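Local coordinates for 361aa long hypothetical D-aminopeptidase (Pyrococcus horikoshii, PDB 2DRH), which probably acts as an aminopeptidase of the DmpA-like S58 peptidase family, though its substrates are not established, at residues A[99-103]-A[144-149]; A[107-113]-A[151-155]; A[165-170]-A[182-187]; A[211-216]-A[268-274]; A[217-222]-A[352-358]. All blocks are in the same frame, centred on the assembly; numbering follows the deposited sequence.

Contacts 1 and 2 form one neighbourhood, their centres about 13 Å apart: strand 96-100 runs on into helix 104-118, and the chain returns through the loop 144-149 into helix 151-160, so their segments alternate. Both also touch the second subunit. Contacts 4 and 5, with centres about 15 Å apart, alternate likewise; they share the connection between strand 198-207 and helix 222-225 and both meet the third subunit. Contact 3 lies nearer the middle of the chain, its centre about 18 Å from those of contacts 1 and 4, and comes between contacts 2 and 4 in sequence. Contacts 2 and 4 fall on opposite sides of the chain's centre, and the two pairs touch different subunits of the tetramer.

Contact 1. Residues A[99-103]-A[144-149]; sequences TNTLS and IRGRHV
Leu102 and Ile144 meet where strand 96-100 of the four-stranded mixed sheet ends and the loop leading to helix 151-160 packs beside the turn that follows it. Leu102 CB lies 3.9 Å from Ile144 CG1, while Leu102 CD2 reaches the Ile144 carbonyl oxygen at 3.6 Å. Ile144 holds CG1 anti to its backbone nitrogen (chi1 -161°), which carries that branch alongside Asn100, the two side chains running in opposite directions; Asn100 OD1 is 3.5 Å from Ile144 CG1. Val149 closes the other end, mainly with one methyl: CG2 sits 3.4 Å from Thr99 OG1 and also touches Ser103 OG. The polar ends have partners in strand 48-56, Asn100 ND2 bonding to Thr50 and Thr99 OG1 to the carbonyl of Gly51. Arg147 lays its CG near the Leu102 carbonyl and sends its guanidinium to acids of the second subunit, among them Asp113. One water joins the two segments, donating to Asn100 OD1 at 2.7 Å and to Ile144 O at 2.8 Å.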
# COMPACT_ATOMS: atom_id res chain seq x y z
N THR A 99 15.69 -8.72 -17.68
CA THR A 99 16.86 -9.59 -17.74
C THR A 99 16.78 -10.62 -16.62
O THR A 99 15.73 -10.79 -16.00
CB THR A 99 18.17 -8.79 -17.65
OG1 THR A 99 19.26 -9.67 -17.94
CG2 THR A 99 18.35 -8.17 -16.26
N ASN A 100 17.88 -11.32 -16.34
CA ASN A 100 17.83 -12.32 -15.28
C ASN A 100 18.05 -11.67 -13.91
O ASN A 100 18.63 -10.59 -13.80
CB ASN A 100 18.84 -13.45 -15.53
CG ASN A 100 20.28 -13.00 -15.35
OD1 ASN A 100 20.73 -12.73 -14.24
ND2 ASN A 100 21.01 -12.92 -16.46
N THR A 101 17.59 -12.35 -12.87
CA THR A 101 17.69 -11.84 -11.51
C THR A 101 19.03 -11.25 -11.11
O THR A 101 19.09 -10.14 -10.59
CB THR A 101 17.33 -12.93 -10.49
OG1 THR A 101 16.12 -13.58 -10.89
CG2 THR A 101 17.13 -12.31 -9.09
N LEU A 102 20.12 -11.99 -11.34
CA LEU A 102 21.44 -11.53 -10.94
C LEU A 102 22.10 -10.51 -11.87
O LEU A 102 23.18 -10.02 -11.56
CB LEU A 102 22.37 -12.72 -10.73
CG LEU A 102 22.39 -13.35 -9.33
CD1 LEU A 102 21.00 -13.42 -8.74
CD2 LEU A 102 23.00 -14.74 -9.42
N SER A 103 21.46 -10.20 -12.99
CA SER A 103 22.02 -9.21 -13.93
C SER A 103 21.38 -7.83 -13.78
O SER A 103 21.70 -6.91 -14.55
CB SER A 103 21.84 -9.67 -15.38
OG SER A 103 22.64 -10.80 -15.69
N ILE A 144 23.42 -18.47 -14.10
CA ILE A 144 23.07 -17.16 -13.56
C ILE A 144 24.16 -16.54 -12.67
O ILE A 144 24.34 -15.33 -12.67
CB ILE A 144 21.73 -17.24 -12.81
CG1 ILE A 144 21.13 -15.83 -12.67
CG2 ILE A 144 21.92 -17.91 -11.45
CD1 ILE A 144 19.67 -15.84 -12.29
N ARG A 145 24.88 -17.37 -11.92
CA ARG A 145 25.94 -16.86 -11.06
C ARG A 145 27.02 -16.16 -11.89
O ARG A 145 27.72 -15.29 -11.38
CB ARG A 145 26.58 -18.00 -10.26
CG ARG A 145 25.69 -18.64 -9.20
CD ARG A 145 26.40 -19.84 -8.55
NE ARG A 145 27.64 -19.44 -7.89
CZ ARG A 145 27.71 -18.91 -6.67
NH1 ARG A 145 26.60 -18.71 -5.96
NH2 ARG A 145 28.88 -18.55 -6.17
N GLY A 146 27.16 -16.55 -13.15
CA GLY A 146 28.18 -15.95 -14.01
C GLY A 146 27.93 -14.55 -14.56
O GLY A 146 28.84 -13.94 -15.10
N ARG A 147 26.70 -14.05 -14.43
CA ARG A 147 26.38 -12.70 -14.91
C ARG A 147 26.95 -12.47 -16.31
O ARG A 147 27.87 -11.68 -16.50
CB ARG A 147 26.92 -11.64 -13.94
CG ARG A 147 26.20 -11.64 -12.60
CD ARG A 147 27.18 -11.57 -11.43
NE ARG A 147 27.23 -10.24 -10.83
CZ ARG A 147 28.02 -9.90 -9.82
NH1 ARG A 147 28.86 -10.79 -9.29
NH2 ARG A 147 27.97 -8.67 -9.34
N HIS A 148 26.40 -13.18 -17.28
CA HIS A 148 26.88 -13.08 -18.65
C HIS A 148 26.35 -11.88 -19.42
O HIS A 148 26.90 -11.48 -20.44
CB HIS A 148 26.58 -14.40 -19.37
CG HIS A 148 27.20 -15.58 -18.70
ND1 HIS A 148 28.56 -15.75 -18.62
CD2 HIS A 148 26.65 -16.59 -17.99
CE1 HIS A 148 28.83 -16.82 -17.88
NE2 HIS A 148 27.68 -17.34 -17.48
N VAL A 149 25.27 -11.28 -18.91
CA VAL A 149 24.72 -10.09 -19.54
C VAL A 149 25.75 -8.98 -19.38
O VAL A 149 26.28 -8.79 -18.28
CB VAL A 149 23.43 -9.62 -18.86
CG1 VAL A 149 23.06 -8.24 -19.35
CG2 VAL A 149 22.31 -10.61 -19.13
O HOH W 1 23.26 -13.63 -14.55

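Contact 2. Residues A[107-113]-A[151-155]; sequences AVEGLLD and REHVV
Arg151 grips Asp113 side-on, one nitrogen to each carboxylate oxygen: NH2 gives a 2.7 Å bond to Asp113 OD1 and NE a 2.8 Å bond to Asp113 OD2. The two planes lie 13° apart, and the NE bond uses the syn lone pair of OD2, an arrangement that restrains the rotation of both groups. With CG between its backbone nitrogen and carbonyl carbon (chi1 55°) and a bend at chi3, Arg151 brings the guanidinium to Asp113. Glu109 CB rests over one guanidinium face, 4.0 Å from Arg151 CZ, and a water links Glu109 OE2 to Arg151 NH1. Behind them the helical segments 107-113 and 151-155 cross at -49°, their axes 7.3 Å apart at the closest, an approach made at Gly110, whose CA is 3.5 Å from Arg151 O in a CA-H...O contact. Val154 lays both methyls against helix 104-118 beside Gly110, CG1 3.5 Å from Leu111 N and CG2 3.7 Å from Ala107 CA. Inward, Ala107, Leu111 and Val154 reach Ile97 of strand 96-100, seating the helix pair on the sheet. Outward, Arg147 of the second subunit forms salt bridges with Asp113 and Glu109, probably offsetting its closeness to Arg151, and Thr106 there bonds Glu109 OE2.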
# COMPACT_ATOMS: atom_id res chain seq x y z
N ALA A 107 22.25 -4.43 -15.75
CA ALA A 107 21.21 -3.80 -16.55
C ALA A 107 21.12 -2.32 -16.21
O ALA A 107 21.00 -1.48 -17.10
CB ALA A 107 19.87 -4.49 -16.31
N VAL A 108 21.17 -2.01 -14.92
CA VAL A 108 21.13 -0.63 -14.48
C VAL A 108 22.34 0.12 -15.05
O VAL A 108 22.21 1.24 -15.57
CB VAL A 108 21.15 -0.54 -12.94
CG1 VAL A 108 21.50 0.88 -12.48
CG2 VAL A 108 19.78 -0.94 -12.39
N GLU A 109 23.51 -0.49 -14.97
CA GLU A 109 24.72 0.14 -15.49
C GLU A 109 24.56 0.46 -16.98
O GLU A 109 24.82 1.58 -17.40
CB GLU A 109 25.92 -0.78 -15.28
CG GLU A 109 26.30 -0.99 -13.82
CD GLU A 109 27.06 0.19 -13.24
OE1 GLU A 109 26.61 1.33 -13.40
OE2 GLU A 109 28.11 -0.04 -12.60
N GLY A 110 24.13 -0.53 -17.76
CA GLY A 110 23.95 -0.32 -19.18
C GLY A 110 22.88 0.69 -19.51
O GLY A 110 23.06 1.56 -20.37
N LEU A 111 21.75 0.59 -18.82
CA LEU A 111 20.65 1.51 -19.02
C LEU A 111 21.13 2.94 -18.78
O LEU A 111 20.84 3.86 -19.56
CB LEU A 111 19.50 1.17 -18.07
CG LEU A 111 18.26 2.06 -18.11
CD1 LEU A 111 17.77 2.20 -19.56
CD2 LEU A 111 17.18 1.46 -17.23
N LEU A 112 21.87 3.14 -17.69
CA LEU A 112 22.38 4.47 -17.39
C LEU A 112 23.34 4.91 -18.49
O LEU A 112 23.42 6.10 -18.80
CB LEU A 112 23.10 4.48 -16.04
CG LEU A 112 22.22 4.41 -14.79
CD1 LEU A 112 23.10 4.43 -13.55
CD2 LEU A 112 21.25 5.59 -14.77
N ASP A 113 24.08 3.97 -19.07
CA ASP A 113 25.00 4.31 -20.15
C ASP A 113 24.21 5.01 -21.25
O ASP A 113 24.61 6.07 -21.75
CB ASP A 113 25.67 3.07 -20.74
CG ASP A 113 26.75 2.49 -19.84
OD1 ASP A 113 27.25 3.20 -18.94
OD2 ASP A 113 27.12 1.31 -20.05
N ARG A 151 26.82 -4.79 -19.97
CA ARG A 151 26.21 -3.48 -20.07
C ARG A 151 25.92 -3.08 -21.52
O ARG A 151 24.87 -2.51 -21.79
CB ARG A 151 27.09 -2.43 -19.38
CG ARG A 151 28.54 -2.36 -19.86
CD ARG A 151 29.39 -1.62 -18.84
NE ARG A 151 28.84 -0.30 -18.53
CZ ARG A 151 29.10 0.37 -17.42
NH1 ARG A 151 29.91 -0.15 -16.50
NH2 ARG A 151 28.56 1.57 -17.22
N GLU A 152 26.83 -3.39 -22.45
CA GLU A 152 26.62 -3.03 -23.85
C GLU A 152 25.38 -3.72 -24.41
O GLU A 152 24.75 -3.21 -25.34
CB GLU A 152 27.81 -3.44 -24.74
CG GLU A 152 29.18 -3.13 -24.20
CD GLU A 152 29.70 -4.23 -23.30
OE1 GLU A 152 29.22 -4.34 -22.15
OE2 GLU A 152 30.57 -5.00 -23.74
N HIS A 153 25.06 -4.89 -23.86
CA HIS A 153 23.90 -5.65 -24.32
C HIS A 153 22.63 -4.85 -24.10
O HIS A 153 21.69 -4.92 -24.90
CB HIS A 153 23.82 -6.99 -23.57
CG HIS A 153 24.94 -7.93 -23.90
ND1 HIS A 153 25.30 -8.98 -23.08
CD2 HIS A 153 25.78 -7.98 -24.96
CE1 HIS A 153 26.31 -9.64 -23.63
NE2 HIS A 153 26.62 -9.05 -24.77
N VAL A 154 22.61 -4.07 -23.02
CA VAL A 154 21.45 -3.25 -22.70
C VAL A 154 21.28 -2.11 -23.71
O VAL A 154 20.17 -1.83 -24.16
CB VAL A 154 21.57 -2.64 -21.29
CG1 VAL A 154 20.34 -1.78 -20.99
CG2 VAL A 154 21.72 -3.75 -20.26
N VAL A 155 22.38 -1.47 -24.07
CA VAL A 155 22.34 -0.39 -25.04
C VAL A 155 21.93 -0.94 -26.41
O VAL A 155 21.14 -0.33 -27.13
CB VAL A 155 23.71 0.32 -25.17
CG1 VAL A 155 23.64 1.40 -26.26
CG2 VAL A 155 24.10 0.94 -23.82
O HOH W 2 30.43 1.80 -14.03

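Contact 3. Residues A[165-170]-A[182-187]; sequences FEEGAV and KGGIGS
Phe165 turns the edge of its ring to Ser187, with Ser187 OG near the ring plane and 3.6 Å from CZ. A CG set between the backbone nitrogen and carbonyl carbon (chi1 67°) brings the ring there. Ile185 CG2 comes to the same ring obliquely, 4.4 Å from Phe165 CE1. Glu167, extended beyond CG, runs past the Ile185 carbonyl, and its OE1 accepts a weak, bent bond from Ser187 N. Its OE2 makes salt bridges to Lys2 and Lys20, and Ser187 OG bonds the main chain at Ala203 and Ile21. Next to Glu167 the backbones make a single antiparallel bridge, the hydrogen-bonded pair Gly168-Ile185, with Gly168 N to Ile185 O at 2.7 Å and Ile185 N to Gly168 O at 2.8 Å. It tacks the loop 165-170 onto strand 184-193, whose other edge pairs with strand 198-207. Gly184 CA lies 3.4 Å from Gly168 O, and Ala169 then centres an inverse gamma turn. Ile185 directs CG1 to the Val170 carbonyl oxygen, 3.6 Å away. Lys182 folds back at chi2 and chi4, placing CE 3.6 Å from Ala169 CB; its NZ bonds the carbonyl oxygens of Gly183, Thr174 and Met176.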
# COMPACT_ATOMS: atom_id res chain seq x y z
N PHE A 165 9.08 -7.89 -33.57
CA PHE A 165 10.02 -8.46 -32.62
C PHE A 165 9.70 -9.93 -32.41
O PHE A 165 8.55 -10.33 -32.38
CB PHE A 165 9.98 -7.69 -31.29
CG PHE A 165 8.70 -7.82 -30.53
CD1 PHE A 165 8.51 -8.87 -29.63
CD2 PHE A 165 7.67 -6.90 -30.70
CE1 PHE A 165 7.32 -9.00 -28.91
CE2 PHE A 165 6.48 -7.01 -29.99
CZ PHE A 165 6.30 -8.06 -29.09
N GLU A 166 10.75 -10.74 -32.30
CA GLU A 166 10.59 -12.17 -32.10
C GLU A 166 10.07 -12.51 -30.71
O GLU A 166 10.27 -11.75 -29.76
CB GLU A 166 11.92 -12.88 -32.33
CG GLU A 166 12.46 -12.73 -33.74
CD GLU A 166 13.70 -13.57 -33.97
OE1 GLU A 166 14.70 -13.36 -33.25
OE2 GLU A 166 13.68 -14.43 -34.87
N GLU A 167 9.40 -13.65 -30.61
CA GLU A 167 8.85 -14.11 -29.35
C GLU A 167 9.41 -15.50 -29.05
O GLU A 167 9.98 -16.14 -29.93
CB GLU A 167 7.31 -14.13 -29.42
CG GLU A 167 6.71 -12.73 -29.51
CD GLU A 167 5.20 -12.72 -29.57
OE1 GLU A 167 4.56 -13.47 -28.81
OE2 GLU A 167 4.65 -11.93 -30.37
N GLY A 168 9.26 -15.95 -27.81
CA GLY A 168 9.78 -17.26 -27.45
C GLY A 168 11.06 -17.16 -26.65
O GLY A 168 11.21 -16.26 -25.82
N ALA A 169 12.01 -18.05 -26.90
CA ALA A 169 13.27 -18.04 -26.15
C ALA A 169 14.27 -17.06 -26.75
O ALA A 169 15.26 -17.45 -27.36
CB ALA A 169 13.86 -19.45 -26.12
N VAL A 170 14.01 -15.77 -26.55
CA VAL A 170 14.87 -14.73 -27.08
C VAL A 170 14.98 -13.62 -26.04
O VAL A 170 14.12 -13.50 -25.17
CB VAL A 170 14.28 -14.15 -28.41
CG1 VAL A 170 14.28 -15.24 -29.49
CG2 VAL A 170 12.86 -13.66 -28.17
N LYS A 182 9.40 -24.98 -22.24
CA LYS A 182 10.25 -23.82 -22.44
C LYS A 182 9.40 -22.57 -22.30
O LYS A 182 8.29 -22.51 -22.84
CB LYS A 182 10.89 -23.86 -23.82
CG LYS A 182 11.91 -22.75 -24.06
CD LYS A 182 13.13 -22.91 -23.16
CE LYS A 182 14.07 -21.72 -23.29
NZ LYS A 182 13.37 -20.45 -22.97
N GLY A 183 9.90 -21.58 -21.57
CA GLY A 183 9.17 -20.33 -21.40
C GLY A 183 9.82 -19.25 -22.24
O GLY A 183 10.59 -19.55 -23.15
N GLY A 184 9.53 -17.98 -21.94
CA GLY A 184 10.13 -16.89 -22.68
C GLY A 184 9.26 -15.66 -22.90
O GLY A 184 8.44 -15.31 -22.05
N ILE A 185 9.45 -15.00 -24.04
CA ILE A 185 8.69 -13.80 -24.37
C ILE A 185 7.42 -14.16 -25.14
O ILE A 185 7.44 -14.97 -26.06
CB ILE A 185 9.53 -12.83 -25.24
CG1 ILE A 185 10.79 -12.40 -24.47
CG2 ILE A 185 8.70 -11.62 -25.65
CD1 ILE A 185 10.52 -11.55 -23.23
N GLY A 186 6.31 -13.55 -24.73
CA GLY A 186 5.03 -13.77 -25.39
C GLY A 186 4.35 -12.41 -25.52
O GLY A 186 4.61 -11.52 -24.72
N SER A 187 3.49 -12.23 -26.51
CA SER A 187 2.82 -10.94 -26.66
C SER A 187 1.49 -11.05 -27.38
O SER A 187 1.22 -12.02 -28.09
CB SER A 187 3.74 -9.95 -27.40
OG SER A 187 3.32 -8.61 -27.16

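Contact 4. Residues A[211-216]-A[268-274]; sequences RREDLT and RTGGYAY
Asp214 OD2 is held by two donors that arrive from opposite faces of the carboxylate: Tyr274 OH at 2.6 Å, on the syn side but 31° out of plane, and the backbone N of Arg211 at 3.1 Å. Asp214 holds CG anti to its carbonyl carbon (chi1 -59°), which turns the carboxylate to the tyrosine hydroxyl. That hydroxyl is also 3.2 Å from Arg211 CD, whose chain crosses the tyrosine at about a right angle. Tyr272, in cation-pi contact with Lys313 of the third subunit, meets Asp214 obliquely, and a water connects its hydroxyl to the Asp214 carbonyl. That carbonyl also accepts from Thr216 OG1 at 2.8 Å, nearly in line with the C=O bond. Thr216 N donates to Thr269 O at 2.9 Å, from above the carbonyl plane. Gly270, with positive phi, follows helix 252-268 and completes its Schellman motif. The contact ties the exit of that helix to the loop between strand 198-207 and helix 222-225, with helix 309-328 packed against Leu215 and Thr269.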
# COMPACT_ATOMS: atom_id res chain seq x y z
N ARG A 211 3.71 -25.04 -12.50
CA ARG A 211 3.97 -26.48 -12.42
C ARG A 211 3.39 -27.02 -13.71
O ARG A 211 2.47 -26.42 -14.28
CB ARG A 211 3.23 -27.11 -11.24
CG ARG A 211 3.89 -26.97 -9.88
CD ARG A 211 2.86 -27.26 -8.80
NE ARG A 211 3.44 -27.82 -7.58
CZ ARG A 211 3.93 -29.06 -7.50
NH1 ARG A 211 3.92 -29.86 -8.56
NH2 ARG A 211 4.42 -29.50 -6.35
N ARG A 212 3.89 -28.16 -14.17
CA ARG A 212 3.41 -28.75 -15.41
C ARG A 212 1.89 -28.93 -15.45
O ARG A 212 1.24 -28.56 -16.44
CB ARG A 212 4.09 -30.11 -15.65
CG ARG A 212 3.57 -30.86 -16.87
CD ARG A 212 3.81 -30.07 -18.16
NE ARG A 212 5.22 -30.01 -18.53
CZ ARG A 212 5.93 -31.06 -18.92
NH1 ARG A 212 5.37 -32.26 -19.00
NH2 ARG A 212 7.21 -30.91 -19.22
N GLU A 213 1.33 -29.47 -14.38
CA GLU A 213 -0.11 -29.73 -14.30
C GLU A 213 -1.03 -28.53 -14.10
O GLU A 213 -2.25 -28.69 -14.17
CB GLU A 213 -0.39 -30.77 -13.21
CG GLU A 213 0.45 -30.61 -11.95
CD GLU A 213 1.93 -30.83 -12.23
OE1 GLU A 213 2.27 -31.89 -12.79
OE2 GLU A 213 2.74 -29.95 -11.90
N ASP A 214 -0.48 -27.35 -13.85
CA ASP A 214 -1.34 -26.19 -13.66
C ASP A 214 -1.81 -25.62 -15.01
O ASP A 214 -2.93 -25.10 -15.12
CB ASP A 214 -0.61 -25.08 -12.89
CG ASP A 214 -0.15 -25.52 -11.51
OD1 ASP A 214 -0.88 -26.28 -10.83
OD2 ASP A 214 0.94 -25.09 -11.09
N LEU A 215 -0.96 -25.73 -16.02
CA LEU A 215 -1.25 -25.20 -17.35
C LEU A 215 -2.71 -25.32 -17.81
O LEU A 215 -3.26 -26.41 -17.96
CB LEU A 215 -0.32 -25.86 -18.39
CG LEU A 215 -0.40 -25.34 -19.83
CD1 LEU A 215 -0.23 -23.83 -19.88
CD2 LEU A 215 0.66 -26.03 -20.67
N THR A 216 -3.32 -24.16 -18.03
CA THR A 216 -4.70 -24.07 -18.46
C THR A 216 -4.75 -23.22 -19.73
O THR A 216 -4.37 -22.05 -19.71
CB THR A 216 -5.56 -23.41 -17.38
OG1 THR A 216 -5.30 -24.06 -16.13
CG2 THR A 216 -7.04 -23.52 -17.73
N ARG A 268 -5.82 -17.31 -15.05
CA ARG A 268 -6.56 -18.11 -16.01
C ARG A 268 -5.72 -19.12 -16.79
O ARG A 268 -6.26 -20.06 -17.35
CB ARG A 268 -7.34 -17.19 -16.96
CG ARG A 268 -8.55 -16.53 -16.28
CD ARG A 268 -9.29 -15.54 -17.19
NE ARG A 268 -9.96 -16.18 -18.32
CZ ARG A 268 -11.17 -16.74 -18.28
NH1 ARG A 268 -11.87 -16.73 -17.15
NH2 ARG A 268 -11.68 -17.29 -19.37
N THR A 269 -4.40 -18.93 -16.84
CA THR A 269 -3.54 -19.88 -17.53
C THR A 269 -2.97 -20.89 -16.53
O THR A 269 -2.21 -21.78 -16.90
CB THR A 269 -2.34 -19.19 -18.24
OG1 THR A 269 -1.48 -18.60 -17.26
CG2 THR A 269 -2.83 -18.12 -19.22
N GLY A 270 -3.34 -20.75 -15.26
CA GLY A 270 -2.83 -21.66 -14.24
C GLY A 270 -1.79 -21.02 -13.33
O GLY A 270 -1.02 -21.73 -12.66
N GLY A 271 -1.75 -19.69 -13.31
CA GLY A 271 -0.79 -18.98 -12.47
C GLY A 271 -1.36 -18.76 -11.08
O GLY A 271 -2.34 -18.02 -10.91
N TYR A 272 -0.74 -19.39 -10.08
CA TYR A 272 -1.18 -19.29 -8.69
C TYR A 272 -0.29 -18.44 -7.79
O TYR A 272 -0.56 -18.31 -6.59
CB TYR A 272 -1.30 -20.70 -8.08
CG TYR A 272 -2.31 -21.60 -8.78
CD1 TYR A 272 -1.95 -22.33 -9.91
CD2 TYR A 272 -3.62 -21.69 -8.32
CE1 TYR A 272 -2.88 -23.12 -10.57
CE2 TYR A 272 -4.56 -22.48 -8.98
CZ TYR A 272 -4.18 -23.19 -10.10
OH TYR A 272 -5.11 -23.97 -10.77
N ALA A 273 0.76 -17.86 -8.37
CA ALA A 273 1.69 -17.02 -7.62
C ALA A 273 2.25 -17.78 -6.40
O ALA A 273 2.05 -17.37 -5.26
CB ALA A 273 1.00 -15.73 -7.17
N TYR A 274 2.95 -18.88 -6.66
CA TYR A 274 3.54 -19.64 -5.56
C TYR A 274 4.49 -18.74 -4.78
O TYR A 274 4.85 -17.64 -5.23
CB TYR A 274 4.29 -20.86 -6.10
CG TYR A 274 3.39 -21.88 -6.76
CD1 TYR A 274 2.22 -22.31 -6.12
CD2 TYR A 274 3.70 -22.41 -8.01
CE1 TYR A 274 1.38 -23.25 -6.72
CE2 TYR A 274 2.86 -23.36 -8.61
CZ TYR A 274 1.71 -23.77 -7.96
OH TYR A 274 0.90 -24.72 -8.55
O HOH W 3 -4.69 -25.05 -13.08

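Contact 5. Residues A[217-222]-A[352-358]; sequences IAGVPV and IMRRYGR
A type I' turn from Ile217 to Val220, followed by an inverse gamma turn centred on Pro221, faces the last turn of helix 346-355, which ends in a Schellman motif with Gly357 as its C-prime residue. Val220 is the middle of the contact and uses its two methyls differently. CG1, anti to the backbone nitrogen (chi1 -177°), fits against Ile352 CG2 at 3.5 Å and lies over one face of the Tyr356 ring, 3.9 Å from its centroid and 20° off the normal, a CH-pi contact. CG2 lies 3.8 Å from Met353 SD and 3.5 Å from Arg358 CD, the valine and arginine chains sliding past each other in opposite directions. Met353 bends at chi2 and chi3, which curls CE against the turn to within 3.7 Å of Ala218 CB and 3.5 Å of Ile217 O. Val222 CG2 adds to the apolar patch, touching Ile352 and Met353. Pro221 crosses Tyr356 obliquely near its hydroxyl, which bonds Glu225 of helix 222-225. Arg358 brings its guanidinium near the Ala218 carbonyl, but its terminal NH1 is crowded in the model and that weak bond is doubtful. Across the interface Tyr356 packs on Tyr356 of the third subunit. With apolar branches making most of the sound contacts, the C-terminal helix is held to the turn mainly by the fit of Val220 among Ile352, Met353 and Tyr356.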
# COMPACT_ATOMS: atom_id res chain seq x y z
N ILE A 217 -5.21 -23.81 -20.83
CA ILE A 217 -5.28 -23.07 -22.09
C ILE A 217 -6.71 -22.95 -22.58
O ILE A 217 -7.32 -23.93 -23.01
CB ILE A 217 -4.43 -23.74 -23.20
CG1 ILE A 217 -2.96 -23.79 -22.76
CG2 ILE A 217 -4.55 -22.96 -24.50
CD1 ILE A 217 -2.02 -24.37 -23.80
N ALA A 218 -7.24 -21.73 -22.51
CA ALA A 218 -8.61 -21.47 -22.93
C ALA A 218 -9.55 -22.39 -22.16
O ALA A 218 -10.50 -22.93 -22.72
CB ALA A 218 -8.76 -21.70 -24.44
N GLY A 219 -9.26 -22.57 -20.87
CA GLY A 219 -10.10 -23.40 -20.02
C GLY A 219 -9.78 -24.88 -19.98
O GLY A 219 -10.23 -25.60 -19.09
N VAL A 220 -8.99 -25.35 -20.94
CA VAL A 220 -8.63 -26.76 -21.02
C VAL A 220 -7.38 -27.08 -20.19
O VAL A 220 -6.35 -26.43 -20.36
CB VAL A 220 -8.38 -27.18 -22.49
CG1 VAL A 220 -8.07 -28.67 -22.58
CG2 VAL A 220 -9.60 -26.83 -23.35
N PRO A 221 -7.47 -28.07 -19.29
CA PRO A 221 -6.32 -28.45 -18.45
C PRO A 221 -5.21 -29.13 -19.25
O PRO A 221 -4.87 -30.29 -19.01
CB PRO A 221 -6.95 -29.36 -17.40
CG PRO A 221 -8.09 -30.00 -18.14
CD PRO A 221 -8.67 -28.84 -18.92
N VAL A 222 -4.65 -28.38 -20.19
CA VAL A 222 -3.59 -28.86 -21.06
C VAL A 222 -2.39 -29.38 -20.26
O VAL A 222 -1.64 -30.22 -20.74
CB VAL A 222 -3.11 -27.74 -22.01
CG1 VAL A 222 -1.97 -28.24 -22.87
CG2 VAL A 222 -4.28 -27.27 -22.88
N ILE A 352 -5.65 -32.07 -28.03
CA ILE A 352 -6.31 -31.90 -26.74
C ILE A 352 -7.46 -30.90 -26.82
O ILE A 352 -8.54 -31.15 -26.30
CB ILE A 352 -5.32 -31.44 -25.65
CG1 ILE A 352 -4.48 -32.63 -25.16
CG2 ILE A 352 -6.07 -30.85 -24.46
CD1 ILE A 352 -3.12 -32.72 -25.77
N MET A 353 -7.21 -29.77 -27.47
CA MET A 353 -8.25 -28.75 -27.62
C MET A 353 -9.46 -29.35 -28.31
O MET A 353 -10.60 -29.07 -27.94
CB MET A 353 -7.71 -27.55 -28.41
CG MET A 353 -6.58 -26.77 -27.72
SD MET A 353 -6.94 -26.21 -26.02
CE MET A 353 -7.93 -24.73 -26.34
N ARG A 354 -9.22 -30.20 -29.31
CA ARG A 354 -10.32 -30.85 -30.03
C ARG A 354 -11.09 -31.83 -29.14
O ARG A 354 -12.31 -31.89 -29.21
CB ARG A 354 -9.80 -31.58 -31.27
CG ARG A 354 -9.72 -30.71 -32.52
CD ARG A 354 -9.60 -31.57 -33.78
NE ARG A 354 -8.30 -32.23 -33.88
CZ ARG A 354 -7.26 -31.72 -34.53
NH1 ARG A 354 -7.36 -30.54 -35.13
NH2 ARG A 354 -6.11 -32.38 -34.56
N ARG A 355 -10.37 -32.58 -28.31
CA ARG A 355 -11.02 -33.53 -27.41
C ARG A 355 -11.98 -32.82 -26.46
O ARG A 355 -12.95 -33.41 -25.99
CB ARG A 355 -9.97 -34.30 -26.58
CG ARG A 355 -10.58 -35.19 -25.50
CD ARG A 355 -9.52 -35.75 -24.55
NE ARG A 355 -8.72 -36.83 -25.15
CZ ARG A 355 -9.20 -38.03 -25.46
NH1 ARG A 355 -10.48 -38.32 -25.24
NH2 ARG A 355 -8.40 -38.95 -26.00
N TYR A 356 -11.71 -31.55 -26.18
CA TYR A 356 -12.58 -30.78 -25.29
C TYR A 356 -13.49 -29.84 -26.06
O TYR A 356 -13.97 -28.84 -25.53
CB TYR A 356 -11.74 -30.00 -24.28
CG TYR A 356 -11.11 -30.87 -23.21
CD1 TYR A 356 -10.01 -31.68 -23.49
CD2 TYR A 356 -11.63 -30.89 -21.92
CE1 TYR A 356 -9.44 -32.48 -22.51
CE2 TYR A 356 -11.07 -31.69 -20.93
CZ TYR A 356 -9.98 -32.49 -21.23
OH TYR A 356 -9.43 -33.26 -20.23
N GLY A 357 -13.73 -30.17 -27.33
CA GLY A 357 -14.60 -29.37 -28.17
C GLY A 357 -14.31 -27.88 -28.18
O GLY A 357 -15.24 -27.07 -28.07
N ARG A 358 -13.04 -27.51 -28.32
CA ARG A 358 -12.65 -26.11 -28.34
C ARG A 358 -11.55 -25.87 -29.37
O ARG A 358 -10.37 -25.88 -29.03
CB ARG A 358 -12.14 -25.67 -26.98
CG ARG A 358 -13.12 -25.89 -25.85
CD ARG A 358 -12.54 -25.37 -24.56
NE ARG A 358 -13.36 -25.76 -23.42
CZ ARG A 358 -13.05 -25.50 -22.16
NH1 ARG A 358 -11.93 -24.86 -21.87
NH2 ARG A 358 -13.85 -25.90 -21.18